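Local atomic coordinates of topoisomerase I-like protein (Leishmania donovani, PDB entry 2B9S), a protein that probably relaxes supercoiled DNA as the large subunit of a heterodimeric topoisomerase I, a process in which one strand is transiently nicked and then resealed. Residues Glu23-Asn28 / Thr213-Trp218; Ile186-Gly189 / Val194-Pro197; Arg277-Tyr282 / Pro341-Leu346; Glu311-Met316 / Arg349-Lys354. One frame throughout, in Å; residues are numbered along the deposited sequence.

Interaction 1: residues Glu23-Asn28 / Thr213-Trp218. With nucleotides of chain A.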
loop_
_atom_site.group_PDB
_atom_site.type_symbol
_atom_site.label_atom_id
_atom_site.label_comp_id
_atom_site.label_asym_id
_atom_site.label_seq_id
_atom_site.Cartn_x
_atom_site.Cartn_y
_atom_site.Cartn_z
ATOM N N GLU D 23 11.743 11.727 21.742
ATOM C CA GLU D 23 12.592 11.795 22.941
ATOM C C GLU D 23 12.234 10.671 23.881
ATOM O O GLU D 23 13.103 10.057 24.510
ATOM C CB GLU D 23 12.435 13.150 23.649
ATOM C CG GLU D 23 13.092 14.301 22.882
ATOM C CD GLU D 23 14.579 14.051 22.600
ATOM O OE1 GLU D 23 15.255 13.413 23.457
ATOM O OE2 GLU D 23 15.063 14.497 21.525
ATOM N N THR D 24 10.937 10.412 23.975
ATOM C CA THR D 24 10.448 9.309 24.784
ATOM C C THR D 24 9.407 8.496 24.016
ATOM O O THR D 24 8.594 9.042 23.258
ATOM C CB THR D 24 9.831 9.784 26.128
ATOM O OG1 THR D 24 8.762 10.696 25.868
ATOM C CG2 THR D 24 10.878 10.444 27.032
ATOM N N LEU D 25 9.436 7.192 24.241
ATOM C CA LEU D 25 8.488 6.284 23.647
ATOM C C LEU D 25 8.169 5.130 24.588
ATOM O O LEU D 25 9.051 4.390 24.997
ATOM C CB LEU D 25 9.020 5.778 22.287
ATOM C CG LEU D 25 8.166 4.885 21.395
ATOM C CD1 LEU D 25 6.754 5.450 21.157
ATOM C CD2 LEU D 25 8.920 4.635 20.086
ATOM N N ALA D 26 6.891 4.989 24.906
ATOM C CA ALA D 26 6.388 3.917 25.740
ATOM C C ALA D 26 5.223 3.206 25.050
ATOM O O ALA D 26 4.318 3.848 24.505
ATOM C CB ALA D 26 5.937 4.472 27.104
ATOM N N HIS D 27 5.231 1.876 25.087
ATOM C CA HIS D 27 4.149 1.084 24.491
ATOM C C HIS D 27 4.184 -0.316 25.061
ATOM O O HIS D 27 5.159 -0.710 25.690
ATOM C CB HIS D 27 4.235 1.067 22.941
ATOM C CG HIS D 27 5.479 0.420 22.406
ATOM N ND1 HIS D 27 5.577 -0.939 22.177
ATOM C CD2 HIS D 27 6.681 0.950 22.065
ATOM C CE1 HIS D 27 6.788 -1.218 21.728
ATOM N NE2 HIS D 27 7.475 -0.090 21.645
ATOM N N ASN D 28 3.113 -1.062 24.825
ATOM C CA ASN D 28 2.938 -2.402 25.378
ATOM C C ASN D 28 3.204 -3.571 24.422
ATOM O O ASN D 28 2.810 -4.698 24.714
ATOM C CB ASN D 28 1.511 -2.519 25.924
ATOM C CG ASN D 28 1.260 -1.579 27.088
ATOM O OD1 ASN D 28 2.056 -1.517 28.022
ATOM N ND2 ASN D 28 0.164 -0.856 27.040
ATOM N N THR D 213 10.382 5.418 13.516
ATOM C CA THR D 213 9.009 5.711 13.978
ATOM C C THR D 213 8.205 4.445 14.282
ATOM O O THR D 213 6.991 4.510 14.547
ATOM C CB THR D 213 8.170 6.490 12.926
ATOM O OG1 THR D 213 7.973 5.671 11.762
ATOM C CG2 THR D 213 8.813 7.786 12.523
ATOM N N TRP D 214 8.865 3.291 14.200
ATOM C CA TRP D 214 8.187 2.016 14.392
ATOM C C TRP D 214 8.387 1.468 15.792
ATOM O O TRP D 214 9.418 1.749 16.426
ATOM C CB TRP D 214 8.618 0.988 13.334
ATOM C CG TRP D 214 10.097 0.720 13.160
ATOM C CD1 TRP D 214 10.930 1.289 12.223
ATOM C CD2 TRP D 214 10.900 -0.266 13.858
ATOM N NE1 TRP D 214 12.195 0.747 12.333
ATOM C CE2 TRP D 214 12.195 -0.210 13.315
ATOM C CE3 TRP D 214 10.642 -1.174 14.888
ATOM C CZ2 TRP D 214 13.232 -1.017 13.777
ATOM C CZ3 TRP D 214 11.665 -1.978 15.341
ATOM C CH2 TRP D 214 12.943 -1.905 14.784
ATOM N N LEU D 215 7.403 0.694 16.267
ATOM C CA LEU D 215 7.426 0.166 17.635
ATOM C C LEU D 215 7.862 -1.294 17.668
ATOM O O LEU D 215 8.344 -1.803 18.697
ATOM C CB LEU D 215 6.046 0.297 18.313
ATOM C CG LEU D 215 5.235 1.579 18.124
ATOM C CD1 LEU D 215 3.915 1.587 18.954
ATOM C CD2 LEU D 215 6.060 2.819 18.395
ATOM N N ALA D 216 7.668 -1.981 16.549
ATOM C CA ALA D 216 8.066 -3.375 16.421
ATOM C C ALA D 216 8.265 -3.740 14.945
ATOM O O ALA D 216 7.712 -3.080 14.055
ATOM C CB ALA D 216 7.031 -4.303 17.112
ATOM N N MET D 217 9.059 -4.787 14.701
ATOM C CA MET D 217 9.438 -5.218 13.351
ATOM C C MET D 217 9.637 -6.723 13.362
ATOM O O MET D 217 10.140 -7.283 14.335
ATOM C CB MET D 217 10.732 -4.511 12.901
ATOM C CG MET D 217 11.268 -4.859 11.496
ATOM S SD MET D 217 12.272 -6.384 11.345
ATOM C CE MET D 217 13.784 -5.919 12.183
ATOM N N TRP D 218 9.209 -7.386 12.290
ATOM C CA TRP D 218 9.597 -8.769 12.052
ATOM C C TRP D 218 9.857 -8.972 10.567
ATOM O O TRP D 218 9.507 -8.144 9.726
ATOM C CB TRP D 218 8.586 -9.773 12.601
ATOM C CG TRP D 218 7.332 -9.840 11.828
ATOM C CD1 TRP D 218 7.060 -10.674 10.779
ATOM C CD2 TRP D 218 6.157 -9.039 12.023
ATOM N NE1 TRP D 218 5.799 -10.437 10.300
ATOM C CE2 TRP D 218 5.218 -9.435 11.040
ATOM C CE3 TRP D 218 5.810 -8.017 12.931
ATOM C CZ2 TRP D 218 3.939 -8.859 10.938
ATOM C CZ3 TRP D 218 4.529 -7.434 12.823
ATOM C CH2 TRP D 218 3.615 -7.864 11.821
ATOM P P DC A 8 10.812 5.368 9.487
ATOM O OP1 DC A 8 11.926 6.290 9.582
ATOM O OP2 DC A 8 10.327 4.715 10.738
ATOM O "O5'" DC A 8 9.435 5.907 8.872
ATOM C "C5'" DC A 8 9.277 6.776 7.821
ATOM C "C4'" DC A 8 8.580 6.161 6.593
ATOM O "O4'" DC A 8 8.988 4.820 6.256
ATOM C "C3'" DC A 8 7.071 6.062 6.494
ATOM O "O3'" DC A 8 6.505 7.381 6.437
ATOM C "C2'" DC A 8 6.997 5.384 5.123
ATOM C "C1'" DC A 8 8.311 4.600 5.032
ATOM N N1 DC A 8 8.073 3.137 4.781
ATOM C C2 DC A 8 7.827 2.731 3.458
ATOM O O2 DC A 8 7.832 3.578 2.554
ATOM N N3 DC A 8 7.595 1.420 3.203
ATOM C C4 DC A 8 7.594 0.527 4.203
ATOM N N4 DC A 8 7.366 -0.748 3.867
ATOM C C5 DC A 8 7.828 0.913 5.575
ATOM C C6 DC A 8 8.053 2.225 5.816
ATOM P P DA A 7 14.826 0.052 9.845
ATOM O OP1 DA A 7 15.522 0.693 10.984
ATOM O OP2 DA A 7 14.061 -1.201 10.005
ATOM O "O5'" DA A 7 13.846 1.131 9.233
ATOM C "C5'" DA A 7 14.344 2.356 8.760
ATOM C "C4'" DA A 7 13.229 3.135 8.092
ATOM O "O4'" DA A 7 13.118 2.675 6.724
ATOM C "C3'" DA A 7 11.817 3.025 8.681
ATOM O "O3'" DA A 7 11.178 4.256 8.411
ATOM C "C2'" DA A 7 11.143 2.029 7.779
ATOM C "C1'" DA A 7 11.754 2.484 6.448
ATOM N N9 DA A 7 11.591 1.500 5.373
ATOM C C8 DA A 7 11.672 0.151 5.522
ATOM N N7 DA A 7 11.473 -0.488 4.411
ATOM C C5 DA A 7 11.228 0.479 3.479
ATOM C C6 DA A 7 10.948 0.397 2.113
ATOM N N6 DA A 7 10.855 -0.773 1.462
ATOM N N1 DA A 7 10.749 1.555 1.460
ATOM C C2 DA A 7 10.867 2.707 2.131
ATOM N N3 DA A 7 11.113 2.896 3.428
ATOM C C4 DA A 7 11.291 1.728 4.051
#
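L215 reaches L25 and H27 where two small β-sheets of the topoisomerase I DNA-binding fragment meet. Strand 25-26 borders an antiparallel sheet with 142-145 and 148-151, whereas 213-218 runs into strand 216-219 of a mixed sheet. L215 buries the largest area, and its branches divide the work. CB sits almost squarely over one face of the H27 imidazole, a CH-π contact 3.7 Å from the ring centroid and 13° off its normal. CD1 lies near H27 CB and CG, while CD2 goes to L25, 3.8 Å from L25 CD2. The two L25 methyls therefore close round this single L215 methyl; C143 of strand 142-145 also packs on L215. H27 takes a rotamer with its ring between the backbone N and the carbonyl carbon (chi1 63°), which lays the face over L215. Both ring nitrogens are held: NE2 hydrogen-bonds to N187 O and ND1 to G29 N. This pattern fixes the rotation of the ring and is consistent with a neutral imidazole protonated on NE2. N187 is also backbone-bonded to L215, so one residue positions both partners. Just before this apolar junction the chain meets the DNA. W214 turns the edge of its indole to the sugar-phosphate backbone, NE1 lying 3.5 Å from O5' of DA7 of chain A. T213 grips the next phosphate twice, its N giving a hydrogen bond of 2.9 Å and its OG1 one of 2.7 Å to the same OP2 of DC8 of chain A.

Interaction 2: residues Ile186-Gly189 / Val194-Pro197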
loop_
_atom_site.group_PDB
_atom_site.type_symbol
_atom_site.label_atom_id
_atom_site.label_comp_id
_atom_site.label_asym_id
_atom_site.label_seq_id
_atom_site.Cartn_x
_atom_site.Cartn_y
_atom_site.Cartn_z
ATOM N N ILE D 186 11.680 -5.213 19.189
ATOM C CA ILE D 186 10.956 -4.132 19.854
ATOM C C ILE D 186 11.790 -2.853 19.794
ATOM O O ILE D 186 12.987 -2.856 20.096
ATOM C CB ILE D 186 10.604 -4.531 21.316
ATOM C CG1 ILE D 186 9.579 -5.682 21.333
ATOM C CG2 ILE D 186 10.132 -3.326 22.117
ATOM C CD1 ILE D 186 8.107 -5.296 21.104
ATOM N N ASN D 187 11.162 -1.770 19.341
ATOM C CA ASN D 187 11.782 -0.447 19.390
ATOM C C ASN D 187 11.024 0.405 20.395
ATOM O O ASN D 187 9.821 0.638 20.239
ATOM C CB ASN D 187 11.785 0.247 18.028
ATOM C CG ASN D 187 12.676 1.474 18.004
ATOM O OD1 ASN D 187 13.856 1.384 18.279
ATOM N ND2 ASN D 187 12.112 2.618 17.660
ATOM N N ILE D 188 11.748 0.859 21.420
ATOM C CA ILE D 188 11.167 1.561 22.569
ATOM C C ILE D 188 12.192 2.528 23.216
ATOM O O ILE D 188 13.387 2.460 22.906
ATOM C CB ILE D 188 10.623 0.513 23.584
ATOM C CG1 ILE D 188 9.506 1.105 24.451
ATOM C CG2 ILE D 188 11.768 -0.203 24.320
ATOM C CD1 ILE D 188 8.713 0.096 25.201
ATOM N N GLY D 189 11.733 3.421 24.101
ATOM C CA GLY D 189 12.644 4.328 24.827
ATOM C C GLY D 189 13.521 3.621 25.843
ATOM O O GLY D 189 13.081 2.676 26.488
ATOM N N VAL D 194 9.702 -2.213 29.332
ATOM C CA VAL D 194 9.757 -3.097 28.162
ATOM C C VAL D 194 8.574 -4.075 28.172
ATOM O O VAL D 194 8.342 -4.736 29.185
ATOM C CB VAL D 194 11.119 -3.872 28.077
ATOM C CG1 VAL D 194 11.124 -4.882 26.918
ATOM C CG2 VAL D 194 12.286 -2.908 27.897
ATOM N N PRO D 195 7.807 -4.158 27.047
ATOM C CA PRO D 195 6.742 -5.174 26.910
ATOM C C PRO D 195 7.239 -6.555 27.334
ATOM O O PRO D 195 8.362 -6.926 27.012
ATOM C CB PRO D 195 6.443 -5.158 25.405
ATOM C CG PRO D 195 6.786 -3.813 24.968
ATOM C CD PRO D 195 7.885 -3.297 25.847
ATOM N N VAL D 196 6.433 -7.298 28.075
ATOM C CA VAL D 196 6.850 -8.641 28.519
ATOM C C VAL D 196 6.542 -9.632 27.395
ATOM O O VAL D 196 5.426 -9.641 26.892
ATOM C CB VAL D 196 6.125 -9.081 29.844
ATOM C CG1 VAL D 196 6.731 -10.365 30.401
ATOM C CG2 VAL D 196 6.170 -7.971 30.897
ATOM N N PRO D 197 7.540 -10.428 26.957
ATOM C CA PRO D 197 7.185 -11.489 26.014
ATOM C C PRO D 197 6.303 -12.569 26.665
ATOM O O PRO D 197 6.359 -12.752 27.902
ATOM C CB PRO D 197 8.549 -12.069 25.594
ATOM C CG PRO D 197 9.493 -11.705 26.675
ATOM C CD PRO D 197 8.996 -10.388 27.228
#
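I188 and P195 make the tightest contact where the chain leaves strand 185-187 of a mixed β-sheet and loops over before returning as its parallel neighbour, strand 205-207. The crossing between these parallel strands is made by loop rather than by helix, and V194 and P195 of this loop fold back onto the two isoleucines. I188 stretches straight out, CG1 anti to the backbone N (chi1 -155°) and CD1 continuing the extension, which brings this methyl to 3.6 Å from P195 CD. The same CD1 lies 4.5 Å from V194 CA, so it sits at the junction of the two loop residues. I186, two residues back and on the same side of the strand, approaches the pyrrolidine from another direction: its CD1 is 4.3 Å from P195 CG, a looser touch. The proline thus rests on two methyl ends, with V194 at the more exposed margin. The next layer holds both sides in place. I186 and I188 are backbone-bonded to strand 205-207, from which V206 adds its side chain against I188 and V194. W203 packs on I186 and hydrogen-bonds through NE1 to P195 O, so a single indole meets both segments. N187 has its CB on the other side of the strand and is tied by its amide: OD1 receives D209 N and Q207 NE2, and ND2 reaches W214 O. This is purely apolar packing in the DNA-binding fragment, its nearest atom about 7 Å from the nucleic acid. I188 also touches H27, and its O is hydrogen-bonded to H208 ND1.

Interaction 3: residues Arg277-Tyr282 / Pro341-Leu346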
loop_
_atom_site.group_PDB
_atom_site.type_symbol
_atom_site.label_atom_id
_atom_site.label_comp_id
_atom_site.label_asym_id
_atom_site.label_seq_id
_atom_site.Cartn_x
_atom_site.Cartn_y
_atom_site.Cartn_z
ATOM N N ARG D 277 15.887 10.246 -20.057
ATOM C CA ARG D 277 15.544 10.969 -18.815
ATOM C C ARG D 277 14.456 12.034 -19.033
ATOM O O ARG D 277 13.525 12.146 -18.219
ATOM C CB ARG D 277 16.794 11.597 -18.188
ATOM C CG ARG D 277 16.622 12.048 -16.732
ATOM C CD ARG D 277 17.948 12.538 -16.154
ATOM N NE ARG D 277 18.416 13.752 -16.840
ATOM C CZ ARG D 277 19.626 14.293 -16.709
ATOM N NH1 ARG D 277 20.549 13.747 -15.915
ATOM N NH2 ARG D 277 19.911 15.395 -17.386
ATOM N N ALA D 278 14.568 12.778 -20.142
ATOM C CA ALA D 278 13.591 13.812 -20.551
ATOM C C ALA D 278 12.189 13.285 -20.867
ATOM O O ALA D 278 11.190 13.872 -20.451
ATOM C CB ALA D 278 14.136 14.597 -21.754
ATOM N N VAL D 279 12.111 12.198 -21.630
ATOM C CA VAL D 279 10.813 11.589 -21.968
ATOM C C VAL D 279 10.163 10.964 -20.720
ATOM O O VAL D 279 8.933 11.012 -20.551
ATOM C CB VAL D 279 10.961 10.576 -23.144
ATOM C CG1 VAL D 279 9.652 9.890 -23.483
ATOM C CG2 VAL D 279 11.514 11.294 -24.390
ATOM N N ALA D 280 10.994 10.411 -19.834
ATOM C CA ALA D 280 10.497 9.797 -18.603
ATOM C C ALA D 280 9.916 10.864 -17.701
ATOM O O ALA D 280 8.801 10.702 -17.172
ATOM C CB ALA D 280 11.590 9.008 -17.894
ATOM N N MET D 281 10.640 11.971 -17.533
ATOM C CA MET D 281 10.092 13.047 -16.713
ATOM C C MET D 281 8.897 13.768 -17.360
ATOM O O MET D 281 7.998 14.226 -16.669
ATOM C CB MET D 281 11.178 13.957 -16.093
ATOM C CG MET D 281 12.103 14.670 -17.005
ATOM S SD MET D 281 13.595 15.195 -16.107
ATOM C CE MET D 281 13.100 16.824 -15.533
ATOM N N TYR D 282 8.851 13.782 -18.687
ATOM C CA TYR D 282 7.669 14.210 -19.421
ATOM C C TYR D 282 6.432 13.342 -19.122
ATOM O O TYR D 282 5.326 13.876 -18.932
ATOM C CB TYR D 282 7.970 14.198 -20.920
ATOM C CG TYR D 282 6.769 14.431 -21.811
ATOM C CD1 TYR D 282 6.288 15.726 -22.052
ATOM C CD2 TYR D 282 6.123 13.361 -22.432
ATOM C CE1 TYR D 282 5.185 15.944 -22.874
ATOM C CE2 TYR D 282 5.020 13.563 -23.251
ATOM C CZ TYR D 282 4.555 14.864 -23.477
ATOM O OH TYR D 282 3.463 15.073 -24.301
ATOM N N PRO D 341 5.224 16.223 -30.783
ATOM C CA PRO D 341 5.896 15.559 -31.917
ATOM C C PRO D 341 7.360 15.191 -31.650
ATOM O O PRO D 341 7.837 14.194 -32.178
ATOM C CB PRO D 341 5.786 16.579 -33.071
ATOM C CG PRO D 341 5.223 17.830 -32.484
ATOM C CD PRO D 341 4.577 17.495 -31.173
ATOM N N GLU D 342 8.055 15.992 -30.842
ATOM C CA GLU D 342 9.439 15.735 -30.473
ATOM C C GLU D 342 9.584 14.514 -29.553
ATOM O O GLU D 342 10.633 13.868 -29.563
ATOM C CB GLU D 342 10.062 16.970 -29.825
ATOM N N VAL D 343 8.541 14.217 -28.767
ATOM C CA VAL D 343 8.521 13.058 -27.873
ATOM C C VAL D 343 8.144 11.822 -28.678
ATOM O O VAL D 343 8.718 10.745 -28.486
ATOM C CB VAL D 343 7.559 13.267 -26.653
ATOM C CG1 VAL D 343 7.134 11.941 -26.006
ATOM C CG2 VAL D 343 8.203 14.191 -25.625
ATOM N N TYR D 344 7.190 11.991 -29.589
ATOM C CA TYR D 344 6.755 10.902 -30.454
ATOM C C TYR D 344 7.892 10.384 -31.340
ATOM O O TYR D 344 8.028 9.168 -31.507
ATOM C CB TYR D 344 5.538 11.323 -31.280
ATOM C CG TYR D 344 4.951 10.221 -32.145
ATOM C CD1 TYR D 344 5.533 9.897 -33.384
ATOM C CD2 TYR D 344 3.813 9.515 -31.740
ATOM C CE1 TYR D 344 5.006 8.892 -34.191
ATOM C CE2 TYR D 344 3.270 8.515 -32.542
ATOM C CZ TYR D 344 3.880 8.210 -33.769
ATOM O OH TYR D 344 3.374 7.224 -34.577
ATOM N N ALA D 345 8.707 11.298 -31.874
ATOM C CA ALA D 345 9.886 10.955 -32.677
ATOM C C ALA D 345 11.011 10.271 -31.878
ATOM O O ALA D 345 11.680 9.359 -32.384
ATOM C CB ALA D 345 10.420 12.195 -33.361
ATOM N N LEU D 346 11.246 10.758 -30.660
ATOM C CA LEU D 346 12.149 10.133 -29.692
ATOM C C LEU D 346 11.727 8.687 -29.366
ATOM O O LEU D 346 12.561 7.799 -29.357
ATOM C CB LEU D 346 12.213 10.973 -28.420
ATOM C CG LEU D 346 13.135 12.200 -28.397
ATOM C CD1 LEU D 346 12.969 13.019 -27.121
ATOM C CD2 LEU D 346 14.591 11.822 -28.595
#
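Two helices of the topoisomerase I catalytic core pack here, V343 and L346 of helix 341-351 meeting V279 and Y282 of helix 272-287. Their short segments cross at -123°, the axes coming within 10.8 Å. Each helix contributes two residues three apart, on the same side. V343 contributes the most buried surface and is shared by both partners. Its CG2 stands over the middle of the Y282 ring, 3.9 Å from the centroid and 12° off the ring normal, a CH-π contact. Its other methyl, CG1, lies 3.8 Å from Y282 CE2 and also reaches V279, 4.1 Å from V279 CG1. Y282 throws its ring out from the helix with CG anti to the backbone N (chi1 172°), which places one broad face against the valine. V279 spreads its two methyls over different residues: CG1 faces V343, while CG2 slides alongside L346. All four side chains are buried, and the interface between them is wholly apolar. At the rim of the aromatic, the hydroxyl of Y282 makes a weak hydrogen bond to L340 N, just ahead of helix 341-351, giving the ring a polar tether at the start of the helix it packs on. Helix 236-266 adds Y263 beside Y282, and F267, just after that helix, touches V343. Farther along helix 341-351, L347 and F350 continue the packing on V279. The closest approach of the pair of segments is between methyls, V279 CG2 and L346 CD1 standing 3.5 Å apart.

Interaction 4: residues Glu311-Met316 / Arg349-Lys354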
loop_
_atom_site.group_PDB
_atom_site.type_symbol
_atom_site.label_atom_id
_atom_site.label_comp_id
_atom_site.label_asym_id
_atom_site.label_seq_id
_atom_site.Cartn_x
_atom_site.Cartn_y
_atom_site.Cartn_z
ATOM N N GLU D 311 6.705 -3.635 -25.809
ATOM C CA GLU D 311 5.329 -4.146 -25.811
ATOM C C GLU D 311 4.256 -3.267 -25.123
ATOM O O GLU D 311 3.059 -3.482 -25.323
ATOM C CB GLU D 311 5.305 -5.537 -25.179
ATOM C CG GLU D 311 5.773 -5.578 -23.703
ATOM C CD GLU D 311 6.101 -6.992 -23.221
ATOM O OE1 GLU D 311 5.620 -7.965 -23.854
ATOM O OE2 GLU D 311 6.850 -7.142 -22.220
ATOM N N HIS D 312 4.672 -2.304 -24.305
ATOM C CA HIS D 312 3.711 -1.546 -23.482
ATOM C C HIS D 312 3.193 -0.310 -24.157
ATOM O O HIS D 312 2.207 0.255 -23.698
ATOM C CB HIS D 312 4.301 -1.176 -22.116
ATOM C CG HIS D 312 4.558 -2.364 -21.251
ATOM N ND1 HIS D 312 5.718 -2.524 -20.537
ATOM C CD2 HIS D 312 3.828 -3.486 -21.042
ATOM C CE1 HIS D 312 5.683 -3.679 -19.902
ATOM N NE2 HIS D 312 4.548 -4.283 -20.195
ATOM N N ILE D 313 3.882 0.125 -25.222
ATOM C CA ILE D 313 3.425 1.250 -26.049
ATOM C C ILE D 313 3.233 0.863 -27.521
ATOM O O ILE D 313 3.886 -0.035 -28.044
ATOM C CB ILE D 313 4.326 2.524 -25.924
ATOM C CG1 ILE D 313 5.679 2.325 -26.621
ATOM C CG2 ILE D 313 4.452 3.000 -24.435
ATOM C CD1 ILE D 313 6.522 3.604 -26.713
ATOM N N GLN D 314 2.318 1.566 -28.176
ATOM C CA GLN D 314 2.022 1.354 -29.578
ATOM C C GLN D 314 1.913 2.738 -30.221
ATOM O O GLN D 314 1.159 3.586 -29.747
ATOM C CB GLN D 314 0.721 0.572 -29.699
ATOM C CG GLN D 314 0.395 0.050 -31.061
ATOM C CD GLN D 314 -0.909 -0.721 -31.057
ATOM O OE1 GLN D 314 -1.329 -1.242 -30.019
ATOM N NE2 GLN D 314 -1.566 -0.795 -32.216
ATOM N N LEU D 315 2.709 2.965 -31.268
ATOM C CA LEU D 315 2.748 4.248 -31.978
ATOM C C LEU D 315 1.672 4.323 -33.070
ATOM O O LEU D 315 1.728 3.585 -34.058
ATOM C CB LEU D 315 4.154 4.511 -32.556
ATOM C CG LEU D 315 5.284 5.216 -31.771
ATOM C CD1 LEU D 315 5.100 5.267 -30.262
ATOM C CD2 LEU D 315 6.637 4.612 -32.118
ATOM N N MET D 316 0.705 5.217 -32.863
ATOM C CA MET D 316 -0.457 5.414 -33.734
ATOM C C MET D 316 -0.262 6.640 -34.647
ATOM O O MET D 316 0.650 7.440 -34.408
ATOM C CB MET D 316 -1.727 5.619 -32.885
ATOM C CG MET D 316 -1.859 4.694 -31.677
ATOM S SD MET D 316 -2.082 2.975 -32.117
ATOM C CE MET D 316 -3.808 2.993 -32.605
ATOM N N ARG D 349 12.714 6.377 -32.072
ATOM C CA ARG D 349 14.117 6.093 -31.880
ATOM C C ARG D 349 14.317 5.028 -30.790
ATOM O O ARG D 349 15.116 4.089 -30.957
ATOM C CB ARG D 349 14.876 7.384 -31.527
ATOM C CG ARG D 349 16.376 7.307 -31.776
ATOM C CD ARG D 349 17.066 8.673 -31.614
ATOM N NE ARG D 349 17.815 8.808 -30.346
ATOM C CZ ARG D 349 18.136 9.981 -29.789
ATOM N NH1 ARG D 349 17.764 11.121 -30.378
ATOM N NH2 ARG D 349 18.821 10.023 -28.646
ATOM N N PHE D 350 13.578 5.174 -29.687
ATOM C CA PHE D 350 13.753 4.335 -28.502
ATOM C C PHE D 350 13.263 2.910 -28.705
ATOM O O PHE D 350 13.559 2.051 -27.882
ATOM C CB PHE D 350 13.034 4.932 -27.275
ATOM C CG PHE D 350 13.607 6.232 -26.787
ATOM C CD1 PHE D 350 14.835 6.706 -27.255
ATOM C CD2 PHE D 350 12.918 6.986 -25.834
ATOM C CE1 PHE D 350 15.345 7.910 -26.802
ATOM C CE2 PHE D 350 13.434 8.187 -25.360
ATOM C CZ PHE D 350 14.646 8.652 -25.838
ATOM N N THR D 351 12.498 2.668 -29.773
ATOM C CA THR D 351 11.897 1.356 -30.008
ATOM C C THR D 351 12.226 0.698 -31.345
ATOM O O THR D 351 11.852 -0.449 -31.550
ATOM C CB THR D 351 10.327 1.378 -29.893
ATOM O OG1 THR D 351 9.772 2.298 -30.841
ATOM C CG2 THR D 351 9.871 1.769 -28.503
ATOM N N ARG D 352 12.910 1.385 -32.257
ATOM C CA ARG D 352 12.839 0.956 -33.661
ATOM C C ARG D 352 13.197 -0.518 -33.976
ATOM O O ARG D 352 12.413 -1.227 -34.633
ATOM C CB ARG D 352 13.495 1.951 -34.642
ATOM C CG ARG D 352 15.001 2.025 -34.646
ATOM C CD ARG D 352 15.467 2.772 -35.874
ATOM N NE ARG D 352 15.773 1.889 -36.999
ATOM C CZ ARG D 352 17.013 1.660 -37.432
ATOM N NH1 ARG D 352 18.022 2.260 -36.806
ATOM N NH2 ARG D 352 17.258 0.847 -38.475
ATOM N N ARG D 353 14.347 -1.004 -33.549
ATOM C CA ARG D 353 14.657 -2.365 -33.982
ATOM C C ARG D 353 14.608 -3.375 -32.820
ATOM O O ARG D 353 15.154 -4.468 -32.909
ATOM C CB ARG D 353 16.008 -2.403 -34.767
ATOM N N LYS D 354 13.920 -2.983 -31.746
ATOM C CA LYS D 354 13.911 -3.718 -30.489
ATOM C C LYS D 354 12.783 -4.746 -30.442
ATOM O O LYS D 354 11.701 -4.511 -30.966
ATOM C CB LYS D 354 13.779 -2.735 -29.320
ATOM C CG LYS D 354 14.985 -1.898 -29.125
ATOM C CD LYS D 354 14.971 -1.225 -27.790
ATOM C CE LYS D 354 16.272 -0.433 -27.533
ATOM N NZ LYS D 354 15.938 0.542 -26.458
#
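T351 touches I313 and L315 with the two branches of one short side chain. From CB, which points at the strand but stays clear of it, the chain forks. CG2, beside the backbone N, goes to I313 and stands 4.2 Å from I313 CD1, the end of an isoleucine side chain extended beyond its CG1. OG1 takes the position between the backbone N and the carbonyl carbon (chi1 59°), from which it hydrogen-bonds back to L347 O, one turn earlier in the helix. The same oxygen lies 4.1 Å from L315 CD2, a plain van der Waals touch, while its polar need is met by the helix. The contact is thus small and loose, at the surface of the catalytic core. T351 also begins the type I turn that ends at K354, closed by K354 N to T351 O at 3.3 Å. The K354 side chain runs back to the residue before the turn, its NZ hydrogen-bonding F350 O at 3.2 Å, tilted 29° out of the carbonyl plane. Strand 313-315 is an outer strand of the antiparallel sheet with 320-326 and 332-338, and I313 also packs on V321 and F323 of its neighbour. Helix 341-351 packs on the side chains that this outer strand turns toward it, L347 touching I313 and Q348 touching L315, while F350 sends its ring away to Q276 of helix 272-287.

From the N terminus, residues 23-28 open the first long loop, which interaction 1 closes at 213-218. Interaction 2 is a much shorter closure lying wholly within that span, and the two touch, sharing the mixed sheet in which strands 185-187 and 216-219 are neighbours. Both belong to the DNA-binding fragment. The chain then enters the catalytic core, where interactions 3 and 4 interleave: 277-282 precedes 311-316, and 341-346 precedes 349-354. Both use helix 341-351, which is thereby tied to helix 272-287 on one side and to strand 313-315 on another; Y344 OH also reaches M316 O. The two pairs lie on opposite sides of the chain's centre.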